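Local coordinates for pesticidal crystal protein Cry2Aa (Bacillus thuringiensis serovar kurstaki, PDB 1I5P) that binds to midgut epithelial cells of dipteran and lepidopteran larvae and promotes their colloid-osmotic lysis as a three-domain insecticidal toxin, at residues N225-Q228 and T229-G233; L234-R237 and L238-L242; S287-A290 and Q291-P294; V432-N435 and E436-T439. One frame throughout, in Å; residues are numbered along the deposited sequence.

Contact 1: residues N225-Q228 and T229-G233; sequences NTYQ and TAFRG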
ATOM      1  N   ASN A 225       7.182  15.549  -1.700  1.00 13.53           N
ATOM      2  CA  ASN A 225       6.993  16.834  -2.361  1.00 15.21           C
ATOM      3  C   ASN A 225       7.007  16.712  -3.886  1.00 14.49           C
ATOM      4  O   ASN A 225       6.181  17.316  -4.563  1.00 16.61           O
ATOM      5  CB  ASN A 225       8.063  17.833  -1.907  1.00 14.05           C
ATOM      6  CG  ASN A 225       7.948  18.185  -0.427  1.00 22.14           C
ATOM      7  OD1 ASN A 225       6.895  18.015   0.185  1.00 23.01           O
ATOM      8  ND2 ASN A 225       9.034  18.703   0.145  1.00 20.92           N
ATOM      9  N   THR A 226       7.938  15.933  -4.427  1.00 14.02           N
ATOM     10  CA  THR A 226       8.020  15.767  -5.878  1.00 13.54           C
ATOM     11  C   THR A 226       6.725  15.176  -6.431  1.00 14.51           C
ATOM     12  O   THR A 226       6.184  15.650  -7.431  1.00 15.49           O
ATOM     13  CB  THR A 226       9.202  14.852  -6.272  1.00 11.00           C
ATOM     14  OG1 THR A 226      10.428  15.437  -5.821  1.00 11.25           O
ATOM     15  CG2 THR A 226       9.270  14.676  -7.788  1.00 12.18           C
ATOM     16  N   TYR A 227       6.232  14.138  -5.770  1.00 14.34           N
ATOM     17  CA  TYR A 227       5.009  13.488  -6.210  1.00 14.56           C
ATOM     18  C   TYR A 227       3.786  14.385  -6.054  1.00 14.95           C
ATOM     19  O   TYR A 227       2.959  14.468  -6.959  1.00 12.41           O
ATOM     20  CB  TYR A 227       4.795  12.199  -5.428  1.00 13.69           C
ATOM     21  CG  TYR A 227       3.483  11.515  -5.737  1.00 14.17           C
ATOM     22  CD1 TYR A 227       3.328  10.747  -6.887  1.00 10.03           C
ATOM     23  CD2 TYR A 227       2.400  11.625  -4.867  1.00 13.97           C
ATOM     24  CE1 TYR A 227       2.130  10.099  -7.163  1.00 13.13           C
ATOM     25  CE2 TYR A 227       1.195  10.984  -5.137  1.00 16.62           C
ATOM     26  CZ  TYR A 227       1.069  10.220  -6.282  1.00 14.54           C
ATOM     27  OH  TYR A 227      -0.121   9.577  -6.535  1.00 18.41           O
ATOM     28  N   GLN A 228       3.667  15.050  -4.907  1.00 15.24           N
ATOM     29  CA  GLN A 228       2.517  15.928  -4.665  1.00 17.21           C
ATOM     30  C   GLN A 228       2.419  17.050  -5.682  1.00 14.76           C
ATOM     31  O   GLN A 228       1.329  17.384  -6.132  1.00 15.70           O
ATOM     32  CB  GLN A 228       2.559  16.527  -3.251  1.00 17.68           C
ATOM     33  CG  GLN A 228       2.060  15.583  -2.174  1.00 22.96           C
ATOM     34  CD  GLN A 228       1.713  16.302  -0.875  1.00 26.37           C
ATOM     35  OE1 GLN A 228       2.586  16.825  -0.185  1.00 26.03           O
ATOM     36  NE2 GLN A 228       0.427  16.326  -0.537  1.00 25.73           N
ATOM     37  N   THR A 229       3.554  17.639  -6.035  1.00 15.69           N
ATOM     38  CA  THR A 229       3.556  18.716  -7.019  1.00 16.79           C
ATOM     39  C   THR A 229       3.001  18.212  -8.354  1.00 16.06           C
ATOM     40  O   THR A 229       2.183  18.876  -8.997  1.00 16.33           O
ATOM     41  CB  THR A 229       4.985  19.264  -7.242  1.00 15.96           C
ATOM     42  OG1 THR A 229       5.450  19.883  -6.037  1.00 16.79           O
ATOM     43  CG2 THR A 229       5.003  20.284  -8.374  1.00 16.13           C
ATOM     44  N   ALA A 230       3.442  17.028  -8.761  1.00 16.18           N
ATOM     45  CA  ALA A 230       2.997  16.440 -10.021  1.00 15.18           C
ATOM     46  C   ALA A 230       1.532  16.035  -9.968  1.00 15.55           C
ATOM     47  O   ALA A 230       0.787  16.236 -10.930  1.00 12.01           O
ATOM     48  CB  ALA A 230       3.852  15.227 -10.358  1.00 17.17           C
ATOM     49  N   PHE A 231       1.125  15.456  -8.841  1.00 14.26           N
ATOM     50  CA  PHE A 231      -0.250  15.016  -8.674  1.00 14.83           C
ATOM     51  C   PHE A 231      -1.216  16.199  -8.768  1.00 15.62           C
ATOM     52  O   PHE A 231      -2.323  16.056  -9.291  1.00 14.58           O
ATOM     53  CB  PHE A 231      -0.420  14.305  -7.326  1.00 14.83           C
ATOM     54  CG  PHE A 231      -1.666  13.470  -7.234  1.00 14.93           C
ATOM     55  CD1 PHE A 231      -1.687  12.169  -7.732  1.00 14.88           C
ATOM     56  CD2 PHE A 231      -2.831  13.995  -6.686  1.00 12.18           C
ATOM     57  CE1 PHE A 231      -2.855  11.400  -7.683  1.00 16.53           C
ATOM     58  CE2 PHE A 231      -3.998  13.244  -6.634  1.00 13.86           C
ATOM     59  CZ  PHE A 231      -4.015  11.941  -7.134  1.00 14.29           C
ATOM     60  N   ARG A 232      -0.806  17.364  -8.268  1.00 16.20           N
ATOM     61  CA  ARG A 232      -1.668  18.543  -8.319  1.00 18.28           C
ATOM     62  C   ARG A 232      -1.904  19.031  -9.750  1.00 17.13           C
ATOM     63  O   ARG A 232      -2.867  19.749 -10.010  1.00 16.84           O
ATOM     64  CB  ARG A 232      -1.078  19.692  -7.500  1.00 21.06           C
ATOM     65  CG  ARG A 232      -1.143  19.537  -5.989  1.00 25.54           C
ATOM     66  CD  ARG A 232      -0.742  20.851  -5.312  1.00 29.67           C
ATOM     67  NE  ARG A 232      -1.803  21.862  -5.334  1.00 32.90           N
ATOM     68  CZ  ARG A 232      -1.596  23.164  -5.136  1.00 34.38           C
ATOM     69  NH1 ARG A 232      -0.366  23.614  -4.914  1.00 33.54           N
ATOM     70  NH2 ARG A 232      -2.616  24.016  -5.140  1.00 32.31           N
ATOM     71  N   GLY A 233      -1.021  18.646 -10.667  1.00 16.21           N
ATOM     72  CA  GLY A 233      -1.167  19.055 -12.052  1.00 17.53           C
ATOM     73  C   GLY A 233      -1.951  18.058 -12.887  1.00 18.97           C
ATOM     74  O   GLY A 233      -2.106  18.227 -14.100  1.00 20.17           O
TER
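Asn225 O is gripped twice by Thr229, one helical turn further on. The backbone N of Thr229 reaches it at 3.0 Å with a nearly straight N-H (163°), and Thr229 OG1 adds a second bond, also 3.0 Å from Asn225 O. The two donors come from opposite faces of the carbonyl plane. Thr229 can do this because its OG1 stands beside its own backbone N (chi1 -65°), turned back over the preceding turn; the hydroxyl is thereby satisfied within the helix. Tyr227 O takes the backbone N of Phe231 at 2.8 Å, and Gln228 O takes that of Arg232, carrying the i to i+4 ladder to the last turn of helix 202-232. On one side of the helix the side chains of Tyr227 and Phe231 lie side by side and point the same way. Their planes are 36° apart, and Tyr227 OH comes within 3.3 Å of Phe231 CD1, while Phe231 CB sits off-centre over one face of the tyrosine ring. Here the Phe244 ring of helix 238-259 meets that of Tyr227 and its side chain also touches Phe231, Phe253 stands edge-to-face with Tyr227, and Trp293 of helix 293-300 meets Phe231. Thr226 packs on helix 170-193, while Ala230 touches both that helix and Phe244.

Contact 2: residues L234-R237 and L238-L242; sequences LNTR and LHDML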
ATOM      1  N   LEU A 234      -2.457  17.011 -12.246  1.00 19.15           N
ATOM      2  CA  LEU A 234      -3.217  15.994 -12.967  1.00 17.67           C
ATOM      3  C   LEU A 234      -4.646  16.394 -13.324  1.00 17.10           C
ATOM      4  O   LEU A 234      -5.331  17.104 -12.582  1.00 13.55           O
ATOM      5  CB  LEU A 234      -3.279  14.692 -12.164  1.00 19.95           C
ATOM      6  CG  LEU A 234      -2.092  13.722 -12.159  1.00 20.67           C
ATOM      7  CD1 LEU A 234      -2.404  12.565 -11.226  1.00 20.48           C
ATOM      8  CD2 LEU A 234      -1.827  13.212 -13.562  1.00 20.59           C
ATOM      9  N   ASN A 235      -5.078  15.922 -14.483  1.00 16.24           N
ATOM     10  CA  ASN A 235      -6.426  16.139 -14.971  1.00 17.49           C
ATOM     11  C   ASN A 235      -6.585  15.027 -15.982  1.00 18.08           C
ATOM     12  O   ASN A 235      -6.323  15.207 -17.173  1.00 18.73           O
ATOM     13  CB  ASN A 235      -6.582  17.498 -15.657  1.00 16.16           C
ATOM     14  CG  ASN A 235      -8.036  17.815 -15.971  1.00 19.03           C
ATOM     15  OD1 ASN A 235      -8.921  17.004 -15.700  1.00 16.89           O
ATOM     16  ND2 ASN A 235      -8.289  18.993 -16.537  1.00 14.68           N
ATOM     17  N   THR A 236      -6.994  13.863 -15.496  1.00 17.67           N
ATOM     18  CA  THR A 236      -7.138  12.715 -16.365  1.00 17.46           C
ATOM     19  C   THR A 236      -8.273  11.803 -15.921  1.00 15.89           C
ATOM     20  O   THR A 236      -8.868  11.995 -14.862  1.00 16.81           O
ATOM     21  CB  THR A 236      -5.828  11.916 -16.372  1.00 18.03           C
ATOM     22  OG1 THR A 236      -5.881  10.908 -17.388  1.00 23.51           O
ATOM     23  CG2 THR A 236      -5.602  11.272 -15.007  1.00 16.04           C
ATOM     24  N   ARG A 237      -8.576  10.805 -16.736  1.00 16.81           N
ATOM     25  CA  ARG A 237      -9.635   9.868 -16.388  1.00 17.83           C
ATOM     26  C   ARG A 237      -9.221   9.057 -15.159  1.00 16.23           C
ATOM     27  O   ARG A 237      -8.032   8.963 -14.840  1.00 14.85           O
ATOM     28  CB  ARG A 237      -9.921   8.944 -17.565  1.00 20.82           C
ATOM     29  CG  ARG A 237     -10.347   9.675 -18.829  1.00 28.32           C
ATOM     30  CD  ARG A 237     -11.337   8.823 -19.590  1.00 32.55           C
ATOM     31  NE  ARG A 237     -11.040   8.729 -21.015  1.00 39.78           N
ATOM     32  CZ  ARG A 237     -11.370   7.681 -21.766  1.00 42.25           C
ATOM     33  NH1 ARG A 237     -11.999   6.646 -21.220  1.00 40.84           N
ATOM     34  NH2 ARG A 237     -11.076   7.666 -23.060  1.00 44.07           N
ATOM     35  N   LEU A 238     -10.203   8.472 -14.478  1.00 14.23           N
ATOM     36  CA  LEU A 238      -9.937   7.693 -13.268  1.00 12.30           C
ATOM     37  C   LEU A 238      -8.852   6.643 -13.446  1.00 11.35           C
ATOM     38  O   LEU A 238      -7.906   6.573 -12.657  1.00 11.48           O
ATOM     39  CB  LEU A 238     -11.218   7.010 -12.778  1.00  9.44           C
ATOM     40  CG  LEU A 238     -11.088   6.315 -11.423  1.00  9.07           C
ATOM     41  CD1 LEU A 238     -10.649   7.333 -10.381  1.00  9.36           C
ATOM     42  CD2 LEU A 238     -12.414   5.678 -11.021  1.00  7.50           C
ATOM     43  N   HIS A 239      -8.993   5.825 -14.483  1.00 11.01           N
ATOM     44  CA  HIS A 239      -8.025   4.775 -14.741  1.00 13.18           C
ATOM     45  C   HIS A 239      -6.592   5.311 -14.712  1.00 14.30           C
ATOM     46  O   HIS A 239      -5.718   4.740 -14.058  1.00 14.17           O
ATOM     47  CB  HIS A 239      -8.301   4.121 -16.094  1.00 12.97           C
ATOM     48  CG  HIS A 239      -7.258   3.129 -16.497  1.00 16.83           C
ATOM     49  ND1 HIS A 239      -7.166   1.874 -15.936  1.00 13.52           N
ATOM     50  CD2 HIS A 239      -6.213   3.238 -17.351  1.00 16.09           C
ATOM     51  CE1 HIS A 239      -6.109   1.252 -16.425  1.00 14.10           C
ATOM     52  NE2 HIS A 239      -5.512   2.059 -17.285  1.00 15.41           N
ATOM     53  N   ASP A 240      -6.358   6.416 -15.416  1.00 15.15           N
ATOM     54  CA  ASP A 240      -5.024   7.009 -15.479  1.00 15.26           C
ATOM     55  C   ASP A 240      -4.565   7.643 -14.172  1.00 13.22           C
ATOM     56  O   ASP A 240      -3.385   7.599 -13.837  1.00 11.99           O
ATOM     57  CB  ASP A 240      -4.966   8.032 -16.613  1.00 19.65           C
ATOM     58  CG  ASP A 240      -4.991   7.377 -17.980  1.00 24.11           C
ATOM     59  OD1 ASP A 240      -5.548   7.983 -18.924  1.00 29.69           O
ATOM     60  OD2 ASP A 240      -4.445   6.259 -18.109  1.00 24.72           O
ATOM     61  N   MET A 241      -5.491   8.234 -13.430  1.00 11.37           N
ATOM     62  CA  MET A 241      -5.130   8.834 -12.156  1.00 12.10           C
ATOM     63  C   MET A 241      -4.659   7.743 -11.197  1.00 11.23           C
ATOM     64  O   MET A 241      -3.632   7.887 -10.536  1.00 11.78           O
ATOM     65  CB  MET A 241      -6.324   9.576 -11.549  1.00 11.34           C
ATOM     66  CG  MET A 241      -6.062  10.092 -10.145  1.00 12.24           C
ATOM     67  SD  MET A 241      -7.387  11.123  -9.540  1.00 16.72           S
ATOM     68  CE  MET A 241      -6.873  12.701 -10.177  1.00 15.36           C
ATOM     69  N   LEU A 242      -5.412   6.650 -11.127  1.00 11.11           N
ATOM     70  CA  LEU A 242      -5.052   5.547 -10.241  1.00 12.57           C
ATOM     71  C   LEU A 242      -3.730   4.884 -10.636  1.00 13.86           C
ATOM     72  O   LEU A 242      -2.923   4.532  -9.770  1.00 15.88           O
ATOM     73  CB  LEU A 242      -6.178   4.505 -10.211  1.00  8.35           C
ATOM     74  CG  LEU A 242      -7.522   5.036  -9.711  1.00  9.06           C
ATOM     75  CD1 LEU A 242      -8.526   3.886  -9.575  1.00  9.90           C
ATOM     76  CD2 LEU A 242      -7.321   5.735  -8.366  1.00  9.51           C
TER
HETATM   77  O   HOH W   1      -7.115  10.040 -19.410  1.00 33.91           O
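Thr236 leans its side chain across Asp240, the two crossing at about a right angle. From the threonine outward, CB lies 4.0 Å from Asp240 CB, already in van der Waals contact. The branches then part. CG2, placed between the threonine's own backbone N and carbonyl carbon, goes to the first turn of the helix and packs 3.4 Å from Met241 N, with Met241 CB a little further off. OG1, the other branch, lies anti to the backbone N (chi1 -171°) and closes to 3.1 Å from Asp240 CB. Beyond it sits a water that joins the two polar tips: the water lies 2.5 Å from Thr236 OG1 and donates to Asp240 OD1 at 2.6 Å. All this happens where the short, weakly bonded strand 235-237 turns into helix 238-259, their short axes 113° apart, with Arg237 at the N-cap position. The strand pairs antiparallel with strand 287-289, linking the helical domain to the middle domain. Arg237 contributes its backbone here: its O receives Met241 N at 3.0 Å, nearly in line with the C=O, as the first i to i+4 bond of the helix. Its guanidinium leads away, where NH1 bonds to Gln284 O and Gly281 O. On the buried side of the same turn Leu238 and Met241 pack against Phe288, and Met241 also touches Trp293.

Contact 3: residues S287-A290 and Q291-P294; sequences SFTA and QNWP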
ATOM      1  N   SER A 287     -13.262  13.033 -16.245  1.00 17.27           N
ATOM      2  CA  SER A 287     -11.893  13.430 -15.966  1.00 18.00           C
ATOM      3  C   SER A 287     -11.849  13.973 -14.543  1.00 17.26           C
ATOM      4  O   SER A 287     -12.799  14.608 -14.089  1.00 19.45           O
ATOM      5  CB  SER A 287     -11.445  14.502 -16.969  1.00 17.95           C
ATOM      6  OG  SER A 287     -10.047  14.722 -16.907  1.00 17.93           O
ATOM      7  N   PHE A 288     -10.761  13.714 -13.831  1.00 15.62           N
ATOM      8  CA  PHE A 288     -10.644  14.193 -12.456  1.00 15.64           C
ATOM      9  C   PHE A 288      -9.350  14.947 -12.208  1.00 15.67           C
ATOM     10  O   PHE A 288      -8.348  14.741 -12.900  1.00 16.30           O
ATOM     11  CB  PHE A 288     -10.716  13.023 -11.462  1.00 12.04           C
ATOM     12  CG  PHE A 288     -11.952  12.179 -11.596  1.00 13.29           C
ATOM     13  CD1 PHE A 288     -11.969  11.076 -12.443  1.00 12.40           C
ATOM     14  CD2 PHE A 288     -13.108  12.496 -10.884  1.00 12.19           C
ATOM     15  CE1 PHE A 288     -13.116  10.297 -12.581  1.00 10.91           C
ATOM     16  CE2 PHE A 288     -14.261  11.724 -11.016  1.00 11.76           C
ATOM     17  CZ  PHE A 288     -14.263  10.624 -11.869  1.00 13.52           C
ATOM     18  N   THR A 289      -9.386  15.811 -11.200  1.00 14.83           N
ATOM     19  CA  THR A 289      -8.231  16.593 -10.795  1.00 15.47           C
ATOM     20  C   THR A 289      -7.898  16.215  -9.351  1.00 16.56           C
ATOM     21  O   THR A 289      -8.673  15.521  -8.688  1.00 15.55           O
ATOM     22  CB  THR A 289      -8.524  18.106 -10.864  1.00 17.99           C
ATOM     23  OG1 THR A 289      -9.597  18.427  -9.971  1.00 18.58           O
ATOM     24  CG2 THR A 289      -8.913  18.505 -12.280  1.00 14.25           C
ATOM     25  N   ALA A 290      -6.748  16.674  -8.869  1.00 16.74           N
ATOM     26  CA  ALA A 290      -6.306  16.375  -7.511  1.00 16.56           C
ATOM     27  C   ALA A 290      -7.330  16.750  -6.440  1.00 17.15           C
ATOM     28  O   ALA A 290      -7.445  16.074  -5.418  1.00 17.41           O
ATOM     29  CB  ALA A 290      -4.980  17.082  -7.234  1.00 14.79           C
ATOM     30  N   GLN A 291      -8.075  17.825  -6.671  1.00 17.30           N
ATOM     31  CA  GLN A 291      -9.078  18.268  -5.706  1.00 18.90           C
ATOM     32  C   GLN A 291     -10.180  17.224  -5.517  1.00 17.48           C
ATOM     33  O   GLN A 291     -10.851  17.197  -4.485  1.00 17.52           O
ATOM     34  CB  GLN A 291      -9.690  19.602  -6.148  1.00 20.39           C
ATOM     35  CG  GLN A 291      -8.764  20.805  -5.951  1.00 28.65           C
ATOM     36  CD  GLN A 291      -9.403  22.127  -6.366  1.00 32.19           C
ATOM     37  OE1 GLN A 291      -8.870  23.202  -6.083  1.00 35.10           O
ATOM     38  NE2 GLN A 291     -10.545  22.051  -7.046  1.00 32.17           N
ATOM     39  N   ASN A 292     -10.348  16.363  -6.515  1.00 15.68           N
ATOM     40  CA  ASN A 292     -11.354  15.307  -6.479  1.00 15.92           C
ATOM     41  C   ASN A 292     -10.846  14.044  -5.792  1.00 15.17           C
ATOM     42  O   ASN A 292     -11.633  13.181  -5.407  1.00 14.93           O
ATOM     43  CB  ASN A 292     -11.762  14.900  -7.898  1.00 14.96           C
ATOM     44  CG  ASN A 292     -12.214  16.068  -8.740  1.00 16.89           C
ATOM     45  OD1 ASN A 292     -12.036  16.061  -9.956  1.00 16.21           O
ATOM     46  ND2 ASN A 292     -12.813  17.069  -8.108  1.00 13.77           N
ATOM     47  N   TRP A 293      -9.530  13.933  -5.660  1.00 14.90           N
ATOM     48  CA  TRP A 293      -8.924  12.741  -5.082  1.00 16.94           C
ATOM     49  C   TRP A 293      -9.397  12.395  -3.673  1.00 16.18           C
ATOM     50  O   TRP A 293      -9.746  11.245  -3.406  1.00 16.91           O
ATOM     51  CB  TRP A 293      -7.391  12.851  -5.120  1.00 15.78           C
ATOM     52  CG  TRP A 293      -6.681  11.608  -4.651  1.00 13.18           C
ATOM     53  CD1 TRP A 293      -5.670  11.541  -3.734  1.00 14.69           C
ATOM     54  CD2 TRP A 293      -6.966  10.255  -5.032  1.00 11.94           C
ATOM     55  NE1 TRP A 293      -5.315  10.229  -3.513  1.00 11.44           N
ATOM     56  CE2 TRP A 293      -6.093   9.420  -4.294  1.00 12.85           C
ATOM     57  CE3 TRP A 293      -7.876   9.666  -5.919  1.00 13.46           C
ATOM     58  CZ2 TRP A 293      -6.104   8.022  -4.418  1.00 12.20           C
ATOM     59  CZ3 TRP A 293      -7.887   8.271  -6.043  1.00 12.56           C
ATOM     60  CH2 TRP A 293      -7.006   7.470  -5.293  1.00 13.26           C
ATOM     61  N   PRO A 294      -9.421  13.379  -2.755  1.00 17.64           N
ATOM     62  CA  PRO A 294      -9.864  13.104  -1.386  1.00 15.96           C
ATOM     63  C   PRO A 294     -11.192  12.377  -1.356  1.00 16.45           C
ATOM     64  O   PRO A 294     -11.358  11.408  -0.616  1.00 15.59           O
ATOM     65  CB  PRO A 294      -9.927  14.496  -0.763  1.00 17.92           C
ATOM     66  CG  PRO A 294      -8.764  15.177  -1.433  1.00 16.44           C
ATOM     67  CD  PRO A 294      -9.001  14.786  -2.882  1.00 17.73           C
TER
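Ala290 and Asn292 carry this turn, and the amide of Asn292 folds back to hold it, with Thr289 as its hydrogen-bond partner. Asn292 OD1 accepts the backbone N of Thr289 at 2.9 Å, and the N-H points at it almost dead straight (172°), although the donor stands above the amide's carbonyl plane. The return bond runs between the same residues, from Asn292 N to Thr289 O, again 2.9 Å. Side chain and backbone of Asn292 thus close a small ring of bonds on the backbone of Thr289. With CG pointing away from its own carbonyl carbon (chi1 -54°), the amide swings back over the strand end; Thr289 OG1 adds a weak bond to Asn292 OD1 at 3.4 Å. Ala290 works through its carbonyl: Ala290 O takes Trp293 N at 3.0 Å and has Pro294 CD packed against it at 3.2 Å. Asn292 OD1 also lies at the edge of the Phe288 ring, near its plane, with amide and ring 84° apart. The turn joins strand 287-289 to helix 293-300. Trp293 of that helix lies against Leu242 and Arg245 of helix 238-259, Pro294 packs on Pro441, and Asn292 touches Leu438 of helix 435-438.

Contact 4: residues V432-N435 and E436-T439; sequences VIRN and EDLT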
ATOM      1  N   VAL A 432     -21.141   9.416 -14.078  1.00 17.94           N
ATOM      2  CA  VAL A 432     -20.807  10.789 -13.719  1.00 18.28           C
ATOM      3  C   VAL A 432     -21.036  11.031 -12.234  1.00 19.57           C
ATOM      4  O   VAL A 432     -22.145  10.836 -11.729  1.00 20.94           O
ATOM      5  CB  VAL A 432     -21.665  11.812 -14.510  1.00 19.91           C
ATOM      6  CG1 VAL A 432     -21.220  13.229 -14.178  1.00 20.54           C
ATOM      7  CG2 VAL A 432     -21.551  11.556 -16.006  1.00 16.98           C
ATOM      8  N   ILE A 433     -19.987  11.446 -11.535  1.00 18.68           N
ATOM      9  CA  ILE A 433     -20.091  11.743 -10.114  1.00 20.46           C
ATOM     10  C   ILE A 433     -20.423  13.225 -10.011  1.00 22.72           C
ATOM     11  O   ILE A 433     -19.733  14.059 -10.594  1.00 20.93           O
ATOM     12  CB  ILE A 433     -18.764  11.493  -9.379  1.00 19.63           C
ATOM     13  CG1 ILE A 433     -18.344  10.033  -9.548  1.00 19.17           C
ATOM     14  CG2 ILE A 433     -18.911  11.867  -7.905  1.00 19.58           C
ATOM     15  CD1 ILE A 433     -16.946   9.736  -9.063  1.00 18.23           C
ATOM     16  N   ARG A 434     -21.481  13.546  -9.276  1.00 25.41           N
ATOM     17  CA  ARG A 434     -21.913  14.930  -9.107  1.00 28.74           C
ATOM     18  C   ARG A 434     -20.823  15.751  -8.426  1.00 29.26           C
ATOM     19  O   ARG A 434     -20.066  15.226  -7.606  1.00 28.06           O
ATOM     20  CB  ARG A 434     -23.193  14.974  -8.259  1.00 31.52           C
ATOM     21  CG  ARG A 434     -24.177  13.847  -8.568  1.00 35.55           C
ATOM     22  CD  ARG A 434     -25.552  14.076  -7.942  1.00 39.67           C
ATOM     23  NE  ARG A 434     -25.594  13.969  -6.482  1.00 43.00           N
ATOM     24  CZ  ARG A 434     -26.016  14.940  -5.672  1.00 45.31           C
ATOM     25  NH1 ARG A 434     -26.417  16.099  -6.180  1.00 45.28           N
ATOM     26  NH2 ARG A 434     -26.073  14.750  -4.358  1.00 45.77           N
ATOM     27  N   ASN A 435     -20.728  17.033  -8.763  1.00 30.92           N
ATOM     28  CA  ASN A 435     -19.727  17.880  -8.124  1.00 32.70           C
ATOM     29  C   ASN A 435     -20.074  17.983  -6.647  1.00 31.54           C
ATOM     30  O   ASN A 435     -19.197  18.206  -5.819  1.00 31.70           O
ATOM     31  CB  ASN A 435     -19.697  19.282  -8.742  1.00 36.68           C
ATOM     32  CG  ASN A 435     -19.033  19.314 -10.111  1.00 41.81           C
ATOM     33  OD1 ASN A 435     -18.140  18.520 -10.408  1.00 41.95           O
ATOM     34  ND2 ASN A 435     -19.453  20.264 -10.943  1.00 43.14           N
ATOM     35  N   GLU A 436     -21.354  17.818  -6.319  1.00 30.80           N
ATOM     36  CA  GLU A 436     -21.786  17.884  -4.928  1.00 31.43           C
ATOM     37  C   GLU A 436     -21.161  16.749  -4.133  1.00 30.31           C
ATOM     38  O   GLU A 436     -20.950  16.871  -2.923  1.00 27.64           O
ATOM     39  CB  GLU A 436     -23.311  17.810  -4.817  1.00 34.94           C
ATOM     40  CG  GLU A 436     -24.056  18.968  -5.481  1.00 40.57           C
ATOM     41  CD  GLU A 436     -24.453  18.665  -6.919  1.00 41.61           C
ATOM     42  OE1 GLU A 436     -23.553  18.498  -7.770  1.00 41.29           O
ATOM     43  OE2 GLU A 436     -25.668  18.598  -7.195  1.00 46.06           O
ATOM     44  N   ASP A 437     -20.872  15.638  -4.805  1.00 29.16           N
ATOM     45  CA  ASP A 437     -20.244  14.509  -4.125  1.00 26.91           C
ATOM     46  C   ASP A 437     -18.736  14.718  -4.080  1.00 25.24           C
ATOM     47  O   ASP A 437     -18.109  14.507  -3.044  1.00 23.47           O
ATOM     48  CB  ASP A 437     -20.568  13.192  -4.837  1.00 27.15           C
ATOM     49  CG  ASP A 437     -21.916  12.618  -4.431  1.00 27.65           C
ATOM     50  OD1 ASP A 437     -22.228  12.627  -3.223  1.00 24.15           O
ATOM     51  OD2 ASP A 437     -22.655  12.141  -5.322  1.00 29.00           O
ATOM     52  N   LEU A 438     -18.166  15.160  -5.201  1.00 23.63           N
ATOM     53  CA  LEU A 438     -16.727  15.393  -5.290  1.00 22.84           C
ATOM     54  C   LEU A 438     -16.238  16.436  -4.292  1.00 22.48           C
ATOM     55  O   LEU A 438     -15.070  16.438  -3.897  1.00 20.93           O
ATOM     56  CB  LEU A 438     -16.348  15.846  -6.702  1.00 23.87           C
ATOM     57  CG  LEU A 438     -16.555  14.863  -7.854  1.00 23.45           C
ATOM     58  CD1 LEU A 438     -16.340  15.584  -9.177  1.00 25.01           C
ATOM     59  CD2 LEU A 438     -15.596  13.695  -7.712  1.00 24.27           C
ATOM     60  N   THR A 439     -17.139  17.318  -3.887  1.00 22.07           N
ATOM     61  CA  THR A 439     -16.803  18.383  -2.953  1.00 24.87           C
ATOM     62  C   THR A 439     -16.964  17.978  -1.489  1.00 24.32           C
ATOM     63  O   THR A 439     -16.551  18.711  -0.591  1.00 23.41           O
ATOM     64  CB  THR A 439     -17.682  19.622  -3.212  1.00 26.37           C
ATOM     65  OG1 THR A 439     -17.337  20.658  -2.288  1.00 34.10           O
ATOM     66  CG2 THR A 439     -19.145  19.274  -3.033  1.00 28.22           C
TER
HETATM   67  O   HOH W   2     -22.436  11.435  -7.872  1.00 18.17           O
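Ile433 reaches over the short helix that follows it with one branch, CG2, which touches Asp437 CB at 3.7 Å and Leu438 CD2 at 3.8 Å; it crosses both side chains at about a right angle. The next residue, Arg434, is the N-cap, and its carbonyl starts helix 435-438. Arg434 O takes Leu438 N in its carbonyl plane at 3.1 Å and also Asp437 N, which comes from well above that plane, so two backbone N-H groups share one oxygen. In the beta-prism middle domain the helix follows strand 422-430, and Ile433 and Leu438 press onto Phe288 and Phe295. The Arg434 side chain, bent at chi3 (-69°), curls back to the helix, where it forms a salt-bridge network. NH1 meets Glu436 OE2 at 2.8 Å, guanidinium and carboxylate planes 72° apart, while Glu436 CB lies over one guanidinium face. NE makes a long salt bridge of 3.7 Å with Asp437 OD2. A water accepts from Arg434 N and donates to Asp437 OD2, 2.7 Å from each, and Asp437 OD1 is held by Arg448, so both carboxylate oxygens have partners. Last comes Asn435: its O accepts Thr439 N at 3.0 Å, and its OD1 lies beside Leu438 CD1.

Overall arrangement
The four contacts follow one another along the chain and cluster where the helical domain meets the middle domain. Contact 1 is the end of helix 202-232 and contact 2 the strand and first turn of helix 238-259 that follow, their centres about 14 Å apart. Contact 3 lies further on, yet its centre is only about 8 Å from that of contact 2, because strand 287-289 pairs with strand 235-237; it also touches contact 1 through Phe231 and Trp293. Contact 4, its centre about 10 Å from that of contact 3, packs helix 435-438 against Phe288, but stays about 12 Å from contact 1 at nearest atoms. Contact 3, in the middle domain, touches all three others and so helps join it to the helical domain.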